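Local coordinates for protein O-phospho-L-seryl-tRNA:Cys-tRNA synthase (Methanocaldococcus jannaschii DSM 2661, PDB 5X6B) that probably converts O-phosphoseryl-tRNA to cysteinyl-tRNA, working as a pyridoxal phosphate enzyme built from several subunits, at residues D102-I107 and A116-G121; K275-S280 and V285-M290. All blocks are in the same frame, centred on the assembly; numbering follows the deposited sequence.

Contact 1. Residues D102-I107 and A116-G121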
ATOM      1  N   ASP B 102      10.989   7.965 -10.953  1.00 75.43           N
ATOM      2  CA  ASP B 102      11.007   9.363 -10.541  1.00 89.25           C
ATOM      3  C   ASP B 102      10.961   9.491  -9.022  1.00 74.84           C
ATOM      4  O   ASP B 102      11.608  10.362  -8.443  1.00 73.79           O
ATOM      5  CB  ASP B 102       9.839  10.116 -11.176  1.00 91.07           C
ATOM      6  CG  ASP B 102      10.038  10.340 -12.658  1.00 97.93           C
ATOM      7  OD1 ASP B 102      11.182  10.166 -13.130  1.00102.46           O
ATOM      8  OD2 ASP B 102       9.056  10.670 -13.355  1.00 95.95           O
ATOM      9  N   PHE B 103      10.198   8.614  -8.379  1.00 65.93           N
ATOM     10  CA  PHE B 103      10.090   8.628  -6.928  1.00 71.17           C
ATOM     11  C   PHE B 103      11.424   8.276  -6.274  1.00 72.97           C
ATOM     12  O   PHE B 103      11.810   8.870  -5.265  1.00 61.23           O
ATOM     13  CB  PHE B 103       9.003   7.661  -6.460  1.00 59.07           C
ATOM     14  CG  PHE B 103       8.999   7.429  -4.980  1.00 60.67           C
ATOM     15  CD1 PHE B 103       8.586   8.424  -4.111  1.00 63.97           C
ATOM     16  CD2 PHE B 103       9.412   6.217  -4.457  1.00 61.33           C
ATOM     17  CE1 PHE B 103       8.587   8.211  -2.746  1.00 71.26           C
ATOM     18  CE2 PHE B 103       9.412   5.997  -3.094  1.00 60.06           C
ATOM     19  CZ  PHE B 103       9.000   6.994  -2.237  1.00 61.75           C
ATOM     20  N   LEU B 104      12.126   7.311  -6.857  1.00 69.74           N
ATOM     21  CA  LEU B 104      13.392   6.861  -6.300  1.00 66.39           C
ATOM     22  C   LEU B 104      14.472   7.928  -6.410  1.00 70.14           C
ATOM     23  O   LEU B 104      15.340   8.032  -5.542  1.00 74.28           O
ATOM     24  CB  LEU B 104      13.848   5.573  -6.982  1.00 63.66           C
ATOM     25  CG  LEU B 104      13.134   4.334  -6.452  1.00 59.51           C
ATOM     26  CD1 LEU B 104      13.639   3.077  -7.142  1.00 64.92           C
ATOM     27  CD2 LEU B 104      13.318   4.243  -4.946  1.00 58.92           C
ATOM     28  N   GLU B 105      14.423   8.726  -7.470  1.00 55.06           N
ATOM     29  CA  GLU B 105      15.367   9.823  -7.591  1.00 64.22           C
ATOM     30  C   GLU B 105      14.962  10.974  -6.662  1.00 76.39           C
ATOM     31  O   GLU B 105      15.823  11.632  -6.078  1.00 82.66           O
ATOM     32  CB  GLU B 105      15.477  10.291  -9.046  1.00 64.32           C
ATOM     33  CG  GLU B 105      14.551  11.429  -9.438  1.00 94.19           C
ATOM     34  CD  GLU B 105      14.491  11.638 -10.935  1.00109.55           C
ATOM     35  OE1 GLU B 105      15.192  10.903 -11.664  1.00 96.18           O
ATOM     36  OE2 GLU B 105      13.756  12.547 -11.381  1.00130.15           O
ATOM     37  N   ASP B 106      13.659  11.198  -6.502  1.00 69.51           N
ATOM     38  CA  ASP B 106      13.183  12.262  -5.621  1.00 74.90           C
ATOM     39  C   ASP B 106      13.453  11.923  -4.159  1.00 72.29           C
ATOM     40  O   ASP B 106      13.799  12.799  -3.364  1.00 75.97           O
ATOM     41  CB  ASP B 106      11.691  12.527  -5.835  1.00 62.74           C
ATOM     42  CG  ASP B 106      11.399  13.152  -7.185  1.00 75.30           C
ATOM     43  OD1 ASP B 106      12.341  13.690  -7.805  1.00 87.45           O
ATOM     44  OD2 ASP B 106      10.231  13.113  -7.626  1.00 98.92           O
ATOM     45  N   ILE B 107      13.307  10.649  -3.808  1.00 64.49           N
ATOM     46  CA  ILE B 107      13.575  10.211  -2.444  1.00 72.04           C
ATOM     47  C   ILE B 107      15.083  10.237  -2.186  1.00 71.75           C
ATOM     48  O   ILE B 107      15.530  10.300  -1.040  1.00 65.17           O
ATOM     49  CB  ILE B 107      13.004   8.796  -2.172  1.00 65.26           C
ATOM     50  CG1 ILE B 107      12.909   8.530  -0.670  1.00 69.96           C
ATOM     51  CG2 ILE B 107      13.844   7.731  -2.833  1.00 71.47           C
ATOM     52  CD1 ILE B 107      11.913   9.415   0.039  1.00 78.52           C
ATOM     53  N   ALA B 116      18.917   5.226  -4.466  1.00 67.80           N
ATOM     54  CA  ALA B 116      17.923   4.692  -3.541  1.00 60.13           C
ATOM     55  C   ALA B 116      17.239   3.455  -4.117  1.00 56.01           C
ATOM     56  O   ALA B 116      17.115   3.317  -5.331  1.00 62.17           O
ATOM     57  CB  ALA B 116      16.889   5.756  -3.198  1.00 62.80           C
ATOM     58  N   ARG B 117      16.804   2.558  -3.239  1.00 58.94           N
ATOM     59  CA  ARG B 117      16.058   1.371  -3.651  1.00 64.26           C
ATOM     60  C   ARG B 117      14.915   1.093  -2.681  1.00 62.96           C
ATOM     61  O   ARG B 117      15.059   1.292  -1.474  1.00 65.41           O
ATOM     62  CB  ARG B 117      16.977   0.145  -3.741  1.00 57.25           C
ATOM     63  CG  ARG B 117      17.907   0.126  -4.946  1.00 59.26           C
ATOM     64  CD  ARG B 117      17.136  -0.004  -6.249  1.00 61.92           C
ATOM     65  NE  ARG B 117      18.011  -0.133  -7.413  1.00 57.69           N
ATOM     66  CZ  ARG B 117      18.446   0.889  -8.147  1.00 59.44           C
ATOM     67  NH1 ARG B 117      18.102   2.133  -7.843  1.00 52.98           N
ATOM     68  NH2 ARG B 117      19.234   0.669  -9.190  1.00 69.94           N
ATOM     69  N   PRO B 118      13.771   0.634  -3.208  1.00 57.19           N
ATOM     70  CA  PRO B 118      12.635   0.254  -2.366  1.00 58.60           C
ATOM     71  C   PRO B 118      12.874  -1.078  -1.673  1.00 57.53           C
ATOM     72  O   PRO B 118      13.438  -1.989  -2.275  1.00 63.10           O
ATOM     73  CB  PRO B 118      11.480   0.149  -3.360  1.00 57.60           C
ATOM     74  CG  PRO B 118      12.142  -0.205  -4.645  1.00 73.01           C
ATOM     75  CD  PRO B 118      13.459   0.511  -4.641  1.00 59.51           C
ATOM     76  N   THR B 119      12.453  -1.180  -0.419  1.00 54.09           N
ATOM     77  CA  THR B 119      12.620  -2.397   0.361  1.00 50.84           C
ATOM     78  C   THR B 119      11.327  -2.753   1.083  1.00 44.48           C
ATOM     79  O   THR B 119      10.364  -1.990   1.060  1.00 66.28           O
ATOM     80  CB  THR B 119      13.746  -2.258   1.406  1.00 59.25           C
ATOM     81  OG1 THR B 119      13.434  -1.185   2.304  1.00 62.17           O
ATOM     82  CG2 THR B 119      15.078  -1.976   0.729  1.00 60.63           C
ATOM     83  N   HIS B 120      11.316  -3.912   1.733  1.00 54.55           N
ATOM     84  CA  HIS B 120      10.188  -4.322   2.555  1.00 57.08           C
ATOM     85  C   HIS B 120      10.315  -3.753   3.964  1.00 57.19           C
ATOM     86  O   HIS B 120       9.676  -4.237   4.898  1.00 71.71           O
ATOM     87  CB  HIS B 120      10.084  -5.847   2.616  1.00 56.27           C
ATOM     88  CG  HIS B 120       9.911  -6.503   1.279  1.00 64.04           C
ATOM     89  ND1 HIS B 120       8.876  -6.172   0.420  1.00 67.26           N
ATOM     90  CD2 HIS B 120      10.612  -7.472   0.664  1.00 69.05           C
ATOM     91  CE1 HIS B 120       8.967  -6.908  -0.669  1.00 73.14           C
ATOM     92  NE2 HIS B 120      10.012  -7.712  -0.552  1.00 68.90           N
ATOM     93  N   GLY B 121      11.149  -2.732   4.118  1.00 55.91           N
ATOM     94  CA  GLY B 121      11.376  -2.133   5.420  1.00 61.43           C
ATOM     95  C   GLY B 121      12.838  -1.880   5.738  1.00 65.48           C
ATOM     96  O   GLY B 121      13.724  -2.148   4.921  1.00 62.29           O
TER
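Leu104 swings CG beside the backbone N, anti to the carbonyl carbon (chi1 -79°), with both methyls directed at Pro118. Ile107 sends CG1 anti to the backbone N (chi1 -163°), which leads its longer arm away and leaves CG2 to face Ala116. The two methyls of Leu104 share one target: CD1 lies 3.6 Å and CD2 3.7 Å from Pro118 CD, the leucine crossing the proline ring at about a right angle. CD2 also reaches the backbone of Arg117, 4.2 Å from its CA. The methyl of Ala116 fits close to the helix, with CB 3.6 Å from the carbonyl O of Leu104 and 3.6 Å from Ile107 CG2. No hydrogen bond joins the two segments, so apolar contact carries the interface. Arg117 starts away from the helix and folds back, its NH1 donating to Ala116 O at 2.9 Å from a direction tilted out of the carbonyl plane. Beyond the touching residues, Thr119 OG1 bonds Gly121 O (2.8 Å) from above that carbonyl's plane, at the turn where Gly121 takes the N-cap position of helix 122-132. Helix 100-111 thus runs across strand 115-119: the N-to-C directions of the two segments lie at 114°, and their axes come no closer than 7.8 Å. The strand, outermost within this chain, belongs to the seven-stranded mixed sheet characteristic of fold type I pyridoxal phosphate enzymes, and pairs antiparallel with 264-268 through Arg117 and Leu266. From the same helix, Phe103 faces helix 298-305, while Asp106 bonds Tyr44 of the second subunit.

Contact 2. Residues K275-S280 and V285-M290. With nucleotides of chain E.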
ATOM      1  N   LYS B 275      27.579  -3.237  -5.887  1.00 68.13           N
ATOM      2  CA  LYS B 275      27.349  -4.401  -5.043  1.00 72.52           C
ATOM      3  C   LYS B 275      25.894  -4.497  -4.601  1.00 76.76           C
ATOM      4  O   LYS B 275      25.336  -5.590  -4.507  1.00 75.29           O
ATOM      5  CB  LYS B 275      28.275  -4.364  -3.827  1.00 73.14           C
ATOM      6  CG  LYS B 275      29.600  -3.679  -4.104  1.00 77.44           C
ATOM      7  CD  LYS B 275      30.736  -4.331  -3.330  1.00 95.87           C
ATOM      8  CE  LYS B 275      32.080  -3.740  -3.731  1.00 92.94           C
ATOM      9  NZ  LYS B 275      32.965  -3.527  -2.555  1.00 92.47           N
ATOM     10  N   ILE B 276      25.279  -3.351  -4.331  1.00 74.70           N
ATOM     11  CA  ILE B 276      23.876  -3.330  -3.949  1.00 75.61           C
ATOM     12  C   ILE B 276      23.019  -3.710  -5.148  1.00 68.23           C
ATOM     13  O   ILE B 276      22.180  -4.606  -5.064  1.00 58.45           O
ATOM     14  CB  ILE B 276      23.445  -1.949  -3.419  1.00 74.98           C
ATOM     15  CG1 ILE B 276      24.262  -1.566  -2.180  1.00 64.18           C
ATOM     16  CG2 ILE B 276      21.963  -1.947  -3.093  1.00 61.37           C
ATOM     17  CD1 ILE B 276      24.077  -2.507  -1.008  1.00 61.82           C
ATOM     18  N   THR B 277      23.261  -3.039  -6.270  1.00 61.16           N
ATOM     19  CA  THR B 277      22.477  -3.248  -7.479  1.00 66.48           C
ATOM     20  C   THR B 277      23.075  -4.330  -8.379  1.00 78.03           C
ATOM     21  O   THR B 277      22.841  -4.337  -9.590  1.00 77.86           O
ATOM     22  CB  THR B 277      22.344  -1.940  -8.292  1.00 63.43           C
ATOM     23  OG1 THR B 277      23.633  -1.532  -8.769  1.00 75.75           O
ATOM     24  CG2 THR B 277      21.738  -0.830  -7.432  1.00 54.70           C
ATOM     25  N   LYS B 278      23.846  -5.239  -7.789  1.00 76.45           N
ATOM     26  CA  LYS B 278      24.443  -6.327  -8.555  1.00 77.09           C
ATOM     27  C   LYS B 278      23.347  -7.196  -9.158  1.00 83.26           C
ATOM     28  O   LYS B 278      22.391  -7.576  -8.479  1.00 73.77           O
ATOM     29  CB  LYS B 278      25.376  -7.176  -7.692  1.00 66.92           C
ATOM     30  CG  LYS B 278      25.676  -8.540  -8.293  1.00 74.08           C
ATOM     31  CD  LYS B 278      26.828  -9.226  -7.586  1.00 83.64           C
ATOM     32  CE  LYS B 278      27.116 -10.583  -8.207  1.00 91.26           C
ATOM     33  NZ  LYS B 278      27.954 -11.430  -7.314  1.00 87.01           N
ATOM     34  N   THR B 279      23.491  -7.504 -10.439  1.00 83.82           N
ATOM     35  CA  THR B 279      22.446  -8.194 -11.174  1.00 81.87           C
ATOM     36  C   THR B 279      22.662  -9.706 -11.217  1.00 85.25           C
ATOM     37  O   THR B 279      23.779 -10.192 -11.030  1.00 81.77           O
ATOM     38  CB  THR B 279      22.348  -7.646 -12.604  1.00 75.86           C
ATOM     39  OG1 THR B 279      23.605  -7.819 -13.272  1.00 93.77           O
ATOM     40  CG2 THR B 279      22.020  -6.168 -12.566  1.00 77.18           C
ATOM     41  N   SER B 280      21.578 -10.444 -11.439  1.00 83.07           N
ATOM     42  CA  SER B 280      21.669 -11.878 -11.678  1.00 84.18           C
ATOM     43  C   SER B 280      22.401 -12.114 -12.992  1.00 85.97           C
ATOM     44  O   SER B 280      22.311 -11.305 -13.916  1.00 75.21           O
ATOM     45  CB  SER B 280      20.280 -12.521 -11.711  1.00 70.39           C
ATOM     46  OG  SER B 280      20.360 -13.887 -12.074  1.00 71.32           O
ATOM     47  N   VAL B 285      19.074  -7.989 -15.942  1.00 72.14           N
ATOM     48  CA  VAL B 285      18.341  -6.810 -15.492  1.00 75.13           C
ATOM     49  C   VAL B 285      17.943  -6.919 -14.025  1.00 68.32           C
ATOM     50  O   VAL B 285      17.949  -5.928 -13.295  1.00 87.99           O
ATOM     51  CB  VAL B 285      17.080  -6.574 -16.349  1.00 77.79           C
ATOM     52  CG1 VAL B 285      16.294  -5.378 -15.836  1.00 87.63           C
ATOM     53  CG2 VAL B 285      17.466  -6.370 -17.802  1.00 83.87           C
ATOM     54  N   LYS B 286      17.616  -8.130 -13.592  1.00 67.81           N
ATOM     55  CA  LYS B 286      17.123  -8.354 -12.236  1.00 73.02           C
ATOM     56  C   LYS B 286      18.224  -8.258 -11.179  1.00 70.61           C
ATOM     57  O   LYS B 286      19.238  -8.949 -11.260  1.00 81.65           O
ATOM     58  CB  LYS B 286      16.432  -9.716 -12.158  1.00 76.45           C
ATOM     59  CG  LYS B 286      15.263  -9.857 -13.126  1.00 76.22           C
ATOM     60  CD  LYS B 286      14.212  -8.785 -12.867  1.00 86.95           C
ATOM     61  CE  LYS B 286      13.126  -8.791 -13.929  1.00 81.44           C
ATOM     62  NZ  LYS B 286      12.519 -10.138 -14.090  1.00 92.35           N
ATOM     63  N   GLU B 287      18.017  -7.396 -10.188  1.00 72.27           N
ATOM     64  CA  GLU B 287      18.996  -7.197  -9.124  1.00 59.77           C
ATOM     65  C   GLU B 287      18.820  -8.240  -8.025  1.00 68.65           C
ATOM     66  O   GLU B 287      17.718  -8.447  -7.521  1.00 70.72           O
ATOM     67  CB  GLU B 287      18.887  -5.784  -8.549  1.00 67.65           C
ATOM     68  CG  GLU B 287      19.174  -4.687  -9.567  1.00 83.18           C
ATOM     69  CD  GLU B 287      18.966  -3.289  -9.010  1.00 78.10           C
ATOM     70  OE1 GLU B 287      18.550  -3.163  -7.838  1.00 75.66           O
ATOM     71  OE2 GLU B 287      19.218  -2.314  -9.750  1.00 71.17           O
ATOM     72  N   ILE B 288      19.926  -8.881  -7.658  1.00 59.11           N
ATOM     73  CA  ILE B 288      19.916 -10.053  -6.789  1.00 51.42           C
ATOM     74  C   ILE B 288      19.399  -9.782  -5.383  1.00 57.09           C
ATOM     75  O   ILE B 288      18.639 -10.581  -4.833  1.00 65.18           O
ATOM     76  CB  ILE B 288      21.335 -10.657  -6.674  1.00 69.79           C
ATOM     77  CG1 ILE B 288      21.859 -11.056  -8.052  1.00 69.50           C
ATOM     78  CG2 ILE B 288      21.344 -11.860  -5.750  1.00 49.95           C
ATOM     79  CD1 ILE B 288      23.275 -11.551  -8.028  1.00 60.63           C
ATOM     80  N   GLU B 289      19.818  -8.668  -4.791  1.00 61.02           N
ATOM     81  CA  GLU B 289      19.423  -8.360  -3.419  1.00 72.33           C
ATOM     82  C   GLU B 289      17.941  -7.976  -3.334  1.00 66.41           C
ATOM     83  O   GLU B 289      17.330  -8.065  -2.270  1.00 70.16           O
ATOM     84  CB  GLU B 289      20.301  -7.247  -2.844  1.00 82.04           C
ATOM     85  CG  GLU B 289      21.787  -7.605  -2.719  1.00 73.17           C
ATOM     86  CD  GLU B 289      22.060  -8.705  -1.701  1.00 73.31           C
ATOM     87  OE1 GLU B 289      21.212  -8.922  -0.810  1.00 77.57           O
ATOM     88  OE2 GLU B 289      23.132  -9.345  -1.785  1.00 75.87           O
ATOM     89  N   MET B 290      17.369  -7.560  -4.459  1.00 69.21           N
ATOM     90  CA  MET B 290      15.935  -7.300  -4.541  1.00 74.45           C
ATOM     91  C   MET B 290      15.150  -8.596  -4.718  1.00 76.61           C
ATOM     92  O   MET B 290      13.921  -8.595  -4.656  1.00 78.38           O
ATOM     93  CB  MET B 290      15.615  -6.358  -5.708  1.00 72.63           C
ATOM     94  CG  MET B 290      16.296  -4.998  -5.666  1.00 88.69           C
ATOM     95  SD  MET B 290      15.628  -3.876  -4.427  1.00 87.87           S
ATOM     96  CE  MET B 290      16.804  -4.110  -3.092  1.00 52.71           C
TER
ATOM     97  P     A E  75      12.945 -11.527 -21.825  1.00188.42           P
ATOM     98  OP1   A E  75      14.106 -10.708 -22.255  1.00176.83           O
ATOM     99  OP2   A E  75      13.076 -13.004 -21.772  1.00175.87           O
ATOM    100  O5'   A E  75      12.495 -11.021 -20.379  1.00176.22           O
ATOM    101  C5'   A E  75      11.196 -10.476 -20.149  1.00170.03           C
ATOM    102  C4'   A E  75      10.638 -10.875 -18.798  1.00169.39           C
ATOM    103  O4'   A E  75      10.510 -12.323 -18.739  1.00169.89           O
ATOM    104  C3'   A E  75      11.473 -10.470 -17.583  1.00160.48           C
ATOM    105  O3'   A E  75      10.604 -10.163 -16.491  1.00140.36           O
ATOM    106  C2'   A E  75      12.251 -11.747 -17.272  1.00139.79           C
ATOM    107  O2'   A E  75      12.693 -11.862 -15.936  1.00109.50           O
ATOM    108  C1'   A E  75      11.227 -12.822 -17.624  1.00154.46           C
ATOM    109  N9    A E  75      11.820 -14.113 -17.993  1.00141.97           N
ATOM    110  C8    A E  75      12.708 -14.375 -19.007  1.00141.96           C
ATOM    111  N7    A E  75      13.061 -15.636 -19.093  1.00129.12           N
ATOM    112  C5    A E  75      12.356 -16.250 -18.065  1.00123.78           C
ATOM    113  C6    A E  75      12.294 -17.586 -17.621  1.00118.42           C
ATOM    114  N6    A E  75      12.976 -18.594 -18.177  1.00102.15           N
ATOM    115  N1    A E  75      11.493 -17.859 -16.566  1.00116.01           N
ATOM    116  C2    A E  75      10.804 -16.855 -16.003  1.00104.14           C
ATOM    117  N3    A E  75      10.783 -15.565 -16.329  1.00111.24           N
ATOM    118  C4    A E  75      11.587 -15.324 -17.381  1.00124.65           C
TER
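Thr279 and Glu287 face each other as a non-hydrogen-bonded antiparallel pair, their CA atoms 4.1 Å apart. The bonds lie on either side of them: Ile288 N donates to Lys278 O (2.9 Å) and Ser280 N to Lys286 O (2.8 Å), both nearly straight and running almost in line with the carbonyls. Each acceptor also receives a CA-H contact, Lys278 O from Glu287 and Lys286 O from Thr279. Ile288 lays its CG1 arm over the backbone of Thr279 and Ser280, and its CD1 meets the extended Lys278 chain at CG, 3.9 Å away. Glu287, extended beyond CG, lies alongside Thr277 and points the same way, its OE2 3.5 Å from Thr277 CB; the polar partner of its carboxylate is Arg117. Lys286, bent at chi2 and chi4, leaves the pairing and donates from NZ to the ribose oxygens O3' (3.1 Å) and O2' of A75 of chain E. Farther out, Glu289 OE2 is hydrogen-bonded to His131 ND1 of helix 122-132, and OE1 forms a salt bridge with Arg156 of the second subunit. That subunit also supplies Glu155 to Ser280 OG and sets Tyr148 against Lys286 as a cation-pi partner. The arrangement is a hairpin-like loop with a single antiparallel bridge, placed at a subunit interface where it grips the ribose of a nucleotide, consistent with a tRNA-binding site.

How the contacts relate
Contact 1 is buried and apolar, joining a helix to a strand of the main sheet that is outermost within this chain, without a cross-segment hydrogen bond. Contact 2, farther from the chain's centre and partly exposed, closes a loop by backbone bonds and carries charged groups that reach another subunit and the nucleic acid. They hold different elements, yet their edges meet: Arg117 NH2 makes a 3.0 Å salt bridge to Glu287 OE2, and Met290 SD packs on Pro118 O at 3.6 Å. Arg117 therefore ties strand 115-119 to the ribose-gripping loop. Both segment pairs also touch the second subunit, through neighbours of the packing in contact 1 and through Ser280, Lys286, Ile288 and Glu289 in contact 2.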